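Local coordinates for polyphosphate kinase (Porphyromonas gingivalis, PDB 2O8R), which probably catalyses the reversible transfer of the terminal phosphate of ATP to a growing chain of inorganic polyphosphate, at residues A[164-172]-A[217-227]; A[342-350]-A[635-645]. The protein carries 3 engineered substitutions. All coordinates share one frame; numbering follows the deposited sequence.

How the contacts relate
Contact 1 (164-172 with 217-227) and contact 2 (342-350 with 635-645) lie on opposite sides of the chain's centre, their own centres 66 Å apart and their nearest atoms about 39 Å apart. Contact 1 is local: two antiparallel strands of the middle domain pair near the second subunit, away from the predicted active-site and ligand-binding residues. Contact 2 instead joins parts of the chain 285 residues apart at the closest ends, packing a strand of the first phospholipase D-like C-terminal domain on a helix of the second. Its H348 side chain is about 11 Å from those of Y474 and H597, both predicted to bind ATP, so contact 2 is the nearer to the probable active site.

Contact 1 (A[164-172]-A[217-227]); sequences LAVRLKEKE and LDVVFPGYEVM
L168 lies over two aromatic rings of the 217-227 segment, F221 and Y224. Its CD1 sits above one face of the F221 ring, 4.1 Å from the ring centroid and offset toward the rim, a CH-pi contact; V220 CG1 takes the opposite face. With CG of L168 anti to its own carbonyl carbon (chi1 -56°), CD1 also lies over the centre of the Y224 ring, while L168 CB approaches Y224 CD1 at 3.7 Å. Farther back along the strand, V166 and L217 meet tip to tip, CG2 against CD2 at 3.8 Å, and the other V166 branch, CG1, rests on V226 CG1.

Beneath these side chains the strands pair antiparallel. K169 and E225 form a hydrogen-bonded pair, with E225 N donating to K169 O at 2.7 Å and K169 N returning a nearly straight bond to E225 O at 3.2 Å. M227 N then donates to R167 O at 2.9 Å. L168 and V226 form the neighbouring non-hydrogen-bonded pair. The selenomethionine M227 crosses R167 at about a right angle, its CB at the guanidinium edge; the same arginine makes a cation-pi contact with Y177.

A type I turn from F221 to Y224 leads from the weakly bonded helical turn at about 217-220 into the strand. V153 of the second subunit packs on F221, and K152 of that subunit on Y224. The chemistry is thus divided: backbone hydrogen bonds set the antiparallel register of two neighbouring strands within the sheet, while aliphatic and aromatic contacts hold the preceding turn of helix and the beta turn against one face of the strand.

Contact 2 (A[342-350]-A[635-645]); sequences RKDYLIHVP and DPTLRREIIDI. Engineered in segment 635-645: T637 (natural residue Ala).
In H348 CG is anti to its carbonyl carbon (chi1 -53°), whereas in E641 CG is anti to its backbone N and the chain runs on extended, which brings the ring nitrogen and the carboxylate within bonding distance. The ring and carboxylate planes stand 79° apart, and H348 NE2 gives a weak hydrogen bond of 3.3 Å to E641 OE1, which lies at the ring edge in its plane. The other carboxylate oxygen, OE2, forms a salt bridge with K689, so the buried acid has two partners, one of them through a weak bond; the lysine would be expected to favour the ionised carboxylate. Over one face of the imidazole, I645 CD1 makes a CH-pi contact, 3.8 Å from the ring centroid.

L346 fills the middle of the interface. Its CD2 touches I642 CG1 at 3.6 Å, the two side chains crossing at about a right angle, and its CB faces L638 CD2 at 4.0 Å. L638 also extends CD1 to D344 CB, 3.7 Å away. D344 turns its polar end to T481, with OD1 hydrogen-bonded to the threonine hydroxyl. At the helix start D635 is the N-cap: its OD1 accepts from L638 N at 3.3 Å and from the hydroxyl of T637, an engineered residue.

Strand 345-349 and helix 636-645 run 21° from parallel, their axes 9.1 Å apart at closest approach. The strand pairs antiparallel with strand 474-481, whose L479 touches L346 and L638; helix 678-691 packs on H348, E641 and I645, while strand 610-614 contributes I613 beside L346 and V611 beside I642.

Contact 1 (A[164-172]-A[217-227])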
# COMPACT_ATOMS: atom_id res chain seq x y z
N LEU A 164 5.01 9.75 24.68
CA LEU A 164 5.59 10.67 25.63
C LEU A 164 4.88 10.47 26.94
O LEU A 164 3.65 10.59 27.03
CB LEU A 164 5.36 12.10 25.15
CG LEU A 164 6.48 12.93 24.51
CD1 LEU A 164 7.78 12.17 24.29
CD2 LEU A 164 5.95 13.51 23.22
N ALA A 165 5.64 10.12 27.96
CA ALA A 165 5.12 10.15 29.32
C ALA A 165 5.49 11.49 29.93
O ALA A 165 6.66 11.86 29.97
CB ALA A 165 5.68 9.02 30.13
N VAL A 166 4.47 12.22 30.37
CA VAL A 166 4.61 13.57 30.93
C VAL A 166 4.34 13.56 32.43
O VAL A 166 3.36 12.97 32.88
CB VAL A 166 3.58 14.55 30.30
CG1 VAL A 166 3.72 15.93 30.89
CG2 VAL A 166 3.73 14.60 28.79
N ARG A 167 5.21 14.21 33.20
CA ARG A 167 4.99 14.42 34.63
C ARG A 167 4.39 15.80 34.88
O ARG A 167 4.90 16.80 34.39
CB ARG A 167 6.31 14.30 35.39
CG ARG A 167 6.22 14.63 36.85
CD ARG A 167 7.44 14.13 37.59
NE ARG A 167 8.59 15.01 37.42
CZ ARG A 167 9.80 14.74 37.88
NH1 ARG A 167 10.02 13.60 38.54
NH2 ARG A 167 10.80 15.60 37.69
N LEU A 168 3.31 15.85 35.65
CA LEU A 168 2.61 17.10 35.91
C LEU A 168 2.45 17.47 37.39
O LEU A 168 2.15 16.61 38.22
CB LEU A 168 1.23 17.04 35.26
CG LEU A 168 1.21 16.74 33.77
CD1 LEU A 168 -0.11 16.09 33.37
CD2 LEU A 168 1.48 18.00 32.96
N LYS A 169 2.66 18.75 37.71
CA LYS A 169 2.33 19.30 39.02
C LYS A 169 1.30 20.40 38.84
O LYS A 169 1.46 21.26 37.98
CB LYS A 169 3.57 19.83 39.72
CG LYS A 169 3.43 19.95 41.22
CD LYS A 169 4.46 20.92 41.77
CE LYS A 169 3.95 21.64 43.00
NZ LYS A 169 4.56 22.99 43.15
N GLU A 170 0.26 20.38 39.66
CA GLU A 170 -0.98 21.13 39.40
C GLU A 170 -0.97 22.59 39.88
O GLU A 170 -0.07 23.35 39.54
CB GLU A 170 -2.14 20.37 40.02
CG GLU A 170 -3.43 20.45 39.24
CD GLU A 170 -4.47 19.49 39.79
OE1 GLU A 170 -5.67 19.72 39.54
OE2 GLU A 170 -4.07 18.53 40.47
N LYS A 171 -2.00 22.97 40.63
CA LYS A 171 -2.08 24.30 41.24
C LYS A 171 -1.44 24.29 42.62
O LYS A 171 -0.66 25.19 42.96
CB LYS A 171 -3.54 24.76 41.34
CG LYS A 171 -3.78 25.94 42.30
CD LYS A 171 -3.14 27.23 41.79
CE LYS A 171 -2.81 28.18 42.93
NZ LYS A 171 -1.86 29.23 42.48
N GLU A 172 -1.78 23.28 43.41
CA GLU A 172 -1.26 23.10 44.76
C GLU A 172 0.22 22.72 44.76
O GLU A 172 0.66 21.85 43.99
CB GLU A 172 -2.08 22.05 45.53
CG GLU A 172 -2.48 20.81 44.73
CD GLU A 172 -3.77 20.99 43.94
OE1 GLU A 172 -4.35 22.10 43.96
OE2 GLU A 172 -4.20 20.02 43.28
N LEU A 217 3.67 21.38 25.33
CA LEU A 217 2.91 20.60 26.28
C LEU A 217 2.04 21.49 27.16
O LEU A 217 0.97 21.07 27.60
CB LEU A 217 3.84 19.73 27.13
CG LEU A 217 4.44 18.48 26.48
CD1 LEU A 217 5.54 17.91 27.34
CD2 LEU A 217 3.37 17.44 26.25
N ASP A 218 2.51 22.71 27.39
CA ASP A 218 1.78 23.71 28.18
C ASP A 218 0.40 24.07 27.63
O ASP A 218 -0.48 24.43 28.40
CB ASP A 218 2.61 24.97 28.37
CG ASP A 218 3.29 25.41 27.10
OD1 ASP A 218 4.32 24.81 26.73
OD2 ASP A 218 2.78 26.37 26.47
N VAL A 219 0.20 23.95 26.31
CA VAL A 219 -1.13 24.21 25.74
C VAL A 219 -2.05 22.99 25.91
O VAL A 219 -3.29 23.13 25.96
CB VAL A 219 -1.09 24.70 24.26
CG1 VAL A 219 0.28 25.32 23.91
CG2 VAL A 219 -1.44 23.61 23.28
N VAL A 220 -1.44 21.82 26.04
CA VAL A 220 -2.18 20.57 26.18
C VAL A 220 -2.63 20.41 27.63
O VAL A 220 -3.72 19.91 27.92
CB VAL A 220 -1.30 19.38 25.72
CG1 VAL A 220 -1.96 18.05 26.03
CG2 VAL A 220 -1.01 19.49 24.24
N PHE A 221 -1.79 20.89 28.54
CA PHE A 221 -2.12 20.83 29.96
C PHE A 221 -2.13 22.22 30.59
O PHE A 221 -1.24 22.55 31.38
CB PHE A 221 -1.12 19.92 30.67
CG PHE A 221 -1.01 18.54 30.07
CD1 PHE A 221 -1.91 17.54 30.43
CD2 PHE A 221 -0.00 18.24 29.16
CE1 PHE A 221 -1.81 16.27 29.88
CE2 PHE A 221 0.11 16.97 28.62
CZ PHE A 221 -0.80 15.98 28.98
N PRO A 222 -3.13 23.05 30.25
CA PRO A 222 -3.14 24.43 30.74
C PRO A 222 -3.17 24.55 32.27
O PRO A 222 -2.53 25.43 32.83
CB PRO A 222 -4.42 25.01 30.13
CG PRO A 222 -5.27 23.82 29.84
CD PRO A 222 -4.31 22.78 29.41
N GLY A 223 -3.90 23.66 32.93
CA GLY A 223 -4.01 23.71 34.38
C GLY A 223 -2.91 22.99 35.14
O GLY A 223 -3.13 22.56 36.28
N TYR A 224 -1.74 22.85 34.53
CA TYR A 224 -0.60 22.20 35.18
C TYR A 224 0.69 22.90 34.84
O TYR A 224 0.79 23.59 33.84
CB TYR A 224 -0.44 20.75 34.73
CG TYR A 224 -1.62 19.86 34.97
CD1 TYR A 224 -1.72 19.09 36.12
CD2 TYR A 224 -2.64 19.76 34.02
CE1 TYR A 224 -2.80 18.26 36.34
CE2 TYR A 224 -3.72 18.93 34.22
CZ TYR A 224 -3.80 18.18 35.38
OH TYR A 224 -4.89 17.36 35.58
N GLU A 225 1.69 22.67 35.69
CA GLU A 225 3.06 23.04 35.40
C GLU A 225 3.74 21.77 34.86
O GLU A 225 3.94 20.81 35.60
CB GLU A 225 3.75 23.52 36.68
CG GLU A 225 4.80 24.60 36.47
CD GLU A 225 4.20 25.91 36.00
OE1 GLU A 225 4.82 26.58 35.14
OE2 GLU A 225 3.10 26.27 36.48
N VAL A 226 4.06 21.78 33.57
CA VAL A 226 4.63 20.60 32.90
C VAL A 226 6.07 20.40 33.36
O VAL A 226 6.95 21.18 33.02
CB VAL A 226 4.62 20.75 31.37
CG1 VAL A 226 5.05 19.46 30.73
CG2 VAL A 226 3.25 21.17 30.86
N MSE A 227 6.30 19.33 34.12
CA MSE A 227 7.59 19.14 34.79
C MSE A 227 8.66 18.56 33.89
O MSE A 227 9.79 19.06 33.86
CB MSE A 227 7.43 18.29 36.06
CG MSE A 227 6.40 18.89 37.01
SE MSE A 227 6.94 20.55 37.91
CE MSE A 227 7.07 21.88 36.48

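Contact 2 (A[342-350]-A[635-645])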
# COMPACT_ATOMS: atom_id res chain seq x y z
N ARG A 342 19.53 -22.17 -26.54
CA ARG A 342 20.87 -22.32 -27.10
C ARG A 342 21.97 -22.40 -26.03
O ARG A 342 22.94 -23.11 -26.21
CB ARG A 342 21.14 -21.20 -28.10
CG ARG A 342 20.42 -21.38 -29.44
CD ARG A 342 20.18 -20.07 -30.19
NE ARG A 342 21.39 -19.25 -30.36
CZ ARG A 342 21.47 -18.17 -31.13
NH1 ARG A 342 20.42 -17.76 -31.84
NH2 ARG A 342 22.61 -17.50 -31.20
N LYS A 343 21.79 -21.67 -24.93
CA LYS A 343 22.84 -21.56 -23.92
C LYS A 343 22.29 -21.26 -22.52
O LYS A 343 21.20 -20.71 -22.37
CB LYS A 343 23.82 -20.47 -24.33
CG LYS A 343 25.05 -20.35 -23.45
CD LYS A 343 26.09 -19.40 -24.04
CE LYS A 343 25.53 -18.00 -24.28
NZ LYS A 343 26.60 -16.96 -24.33
N ASP A 344 23.05 -21.63 -21.50
CA ASP A 344 22.75 -21.26 -20.12
C ASP A 344 23.17 -19.84 -19.85
O ASP A 344 24.13 -19.34 -20.42
CB ASP A 344 23.52 -22.15 -19.15
CG ASP A 344 22.98 -23.55 -19.10
OD1 ASP A 344 21.92 -23.80 -19.71
OD2 ASP A 344 23.64 -24.39 -18.45
N TYR A 345 22.43 -19.19 -18.96
CA TYR A 345 22.77 -17.85 -18.54
C TYR A 345 22.81 -17.73 -17.00
O TYR A 345 22.09 -18.43 -16.28
CB TYR A 345 21.83 -16.82 -19.20
CG TYR A 345 22.05 -16.65 -20.69
CD1 TYR A 345 22.84 -15.60 -21.19
CD2 TYR A 345 21.48 -17.54 -21.61
CE1 TYR A 345 23.06 -15.46 -22.57
CE2 TYR A 345 21.69 -17.40 -22.97
CZ TYR A 345 22.47 -16.36 -23.45
OH TYR A 345 22.65 -16.26 -24.81
N LEU A 346 23.68 -16.87 -16.52
CA LEU A 346 23.79 -16.59 -15.11
C LEU A 346 23.50 -15.11 -14.96
O LEU A 346 24.14 -14.28 -15.60
CB LEU A 346 25.21 -16.85 -14.66
CG LEU A 346 25.52 -17.47 -13.32
CD1 LEU A 346 24.64 -18.70 -13.05
CD2 LEU A 346 26.98 -17.83 -13.36
N ILE A 347 22.52 -14.77 -14.14
CA ILE A 347 22.22 -13.36 -13.91
C ILE A 347 22.49 -13.01 -12.46
O ILE A 347 21.93 -13.62 -11.54
CB ILE A 347 20.77 -13.04 -14.26
CG1 ILE A 347 20.49 -13.34 -15.74
CG2 ILE A 347 20.44 -11.60 -13.87
CD1 ILE A 347 21.42 -12.64 -16.72
N HIS A 348 23.35 -12.03 -12.26
CA HIS A 348 23.75 -11.60 -10.94
C HIS A 348 23.12 -10.25 -10.67
O HIS A 348 23.53 -9.23 -11.22
CB HIS A 348 25.27 -11.49 -10.86
CG HIS A 348 25.98 -12.73 -11.29
ND1 HIS A 348 26.05 -13.86 -10.50
CD2 HIS A 348 26.66 -13.03 -12.42
CE1 HIS A 348 26.73 -14.79 -11.13
NE2 HIS A 348 27.11 -14.31 -12.30
N VAL A 349 22.11 -10.24 -9.82
CA VAL A 349 21.41 -9.00 -9.60
C VAL A 349 21.80 -8.28 -8.36
O VAL A 349 22.06 -8.91 -7.33
CB VAL A 349 19.88 -9.13 -9.49
CG1 VAL A 349 19.28 -9.61 -10.78
CG2 VAL A 349 19.47 -10.00 -8.27
N PRO A 350 22.14 -7.02 -8.57
CA PRO A 350 21.71 -5.67 -8.76
C PRO A 350 22.45 -5.32 -10.06
O PRO A 350 21.93 -4.59 -10.89
CB PRO A 350 22.29 -4.93 -7.56
CG PRO A 350 23.05 -5.97 -6.77
CD PRO A 350 23.38 -7.02 -7.79
N ASP A 635 27.63 -25.57 -17.11
CA ASP A 635 28.44 -24.86 -18.07
C ASP A 635 29.74 -24.35 -17.45
O ASP A 635 29.73 -23.60 -16.47
CB ASP A 635 27.65 -23.71 -18.67
CG ASP A 635 28.37 -23.04 -19.80
OD1 ASP A 635 29.47 -22.48 -19.56
OD2 ASP A 635 27.84 -23.05 -20.92
N PRO A 636 30.88 -24.75 -18.04
CA PRO A 636 32.21 -24.45 -17.52
C PRO A 636 32.51 -22.96 -17.41
O PRO A 636 33.04 -22.53 -16.38
CB PRO A 636 33.13 -25.11 -18.55
CG PRO A 636 32.29 -26.18 -19.14
CD PRO A 636 30.96 -25.55 -19.27
N THR A 637 32.16 -22.17 -18.43
CA THR A 637 32.43 -20.73 -18.36
C THR A 637 31.59 -20.06 -17.26
O THR A 637 32.06 -19.14 -16.59
CB THR A 637 32.22 -20.01 -19.70
OG1 THR A 637 30.87 -20.20 -20.12
CG2 THR A 637 33.15 -20.57 -20.75
N LEU A 638 30.36 -20.53 -17.08
CA LEU A 638 29.52 -20.06 -15.98
C LEU A 638 30.13 -20.37 -14.62
O LEU A 638 30.31 -19.46 -13.80
CB LEU A 638 28.10 -20.63 -16.08
CG LEU A 638 27.19 -20.09 -17.18
CD1 LEU A 638 25.74 -20.29 -16.78
CD2 LEU A 638 27.46 -18.61 -17.42
N ARG A 639 30.48 -21.64 -14.39
CA ARG A 639 31.22 -22.05 -13.18
C ARG A 639 32.48 -21.22 -12.91
O ARG A 639 32.81 -20.94 -11.75
CB ARG A 639 31.65 -23.51 -13.27
CG ARG A 639 30.73 -24.50 -12.60
CD ARG A 639 31.44 -25.83 -12.33
NE ARG A 639 32.41 -26.13 -13.37
CZ ARG A 639 32.15 -26.79 -14.50
NH1 ARG A 639 30.93 -27.24 -14.75
NH2 ARG A 639 33.12 -26.99 -15.37
N ARG A 640 33.17 -20.85 -13.99
CA ARG A 640 34.40 -20.08 -13.89
C ARG A 640 34.09 -18.68 -13.41
O ARG A 640 34.83 -18.11 -12.60
CB ARG A 640 35.13 -20.08 -15.25
CG ARG A 640 36.32 -19.12 -15.42
CD ARG A 640 37.36 -19.19 -14.29
NE ARG A 640 37.59 -20.54 -13.79
CZ ARG A 640 38.07 -20.82 -12.58
NH1 ARG A 640 38.39 -19.83 -11.74
NH2 ARG A 640 38.24 -22.09 -12.22
N GLU A 641 32.98 -18.13 -13.88
CA GLU A 641 32.58 -16.77 -13.53
C GLU A 641 32.27 -16.67 -12.04
O GLU A 641 32.72 -15.73 -11.38
CB GLU A 641 31.39 -16.33 -14.37
CG GLU A 641 30.97 -14.88 -14.21
CD GLU A 641 29.78 -14.53 -15.09
OE1 GLU A 641 28.76 -15.24 -15.03
OE2 GLU A 641 29.87 -13.56 -15.87
N ILE A 642 31.52 -17.64 -11.51
CA ILE A 642 31.10 -17.63 -10.11
C ILE A 642 32.32 -17.63 -9.20
O ILE A 642 32.40 -16.86 -8.23
CB ILE A 642 30.20 -18.84 -9.80
CG1 ILE A 642 28.82 -18.62 -10.41
CG2 ILE A 642 30.04 -19.04 -8.31
CD1 ILE A 642 27.96 -19.86 -10.42
N ILE A 643 33.28 -18.48 -9.54
CA ILE A 643 34.52 -18.55 -8.81
C ILE A 643 35.28 -17.24 -8.92
O ILE A 643 35.81 -16.74 -7.92
CB ILE A 643 35.37 -19.75 -9.25
CG1 ILE A 643 34.53 -21.02 -9.11
CG2 ILE A 643 36.59 -19.88 -8.39
CD1 ILE A 643 35.21 -22.27 -9.50
N ASP A 644 35.32 -16.66 -10.12
CA ASP A 644 35.97 -15.36 -10.29
C ASP A 644 35.39 -14.39 -9.28
O ASP A 644 36.12 -13.76 -8.51
CB ASP A 644 35.73 -14.83 -11.71
CG ASP A 644 36.65 -15.45 -12.73
OD1 ASP A 644 37.71 -15.99 -12.36
OD2 ASP A 644 36.32 -15.37 -13.93
N ILE A 645 34.05 -14.31 -9.26
CA ILE A 645 33.29 -13.42 -8.40
C ILE A 645 33.58 -13.68 -6.92
O ILE A 645 33.94 -12.76 -6.18
CB ILE A 645 31.78 -13.54 -8.71
CG1 ILE A 645 31.46 -12.84 -10.03
CG2 ILE A 645 30.93 -12.96 -7.59
CD1 ILE A 645 30.25 -13.39 -10.73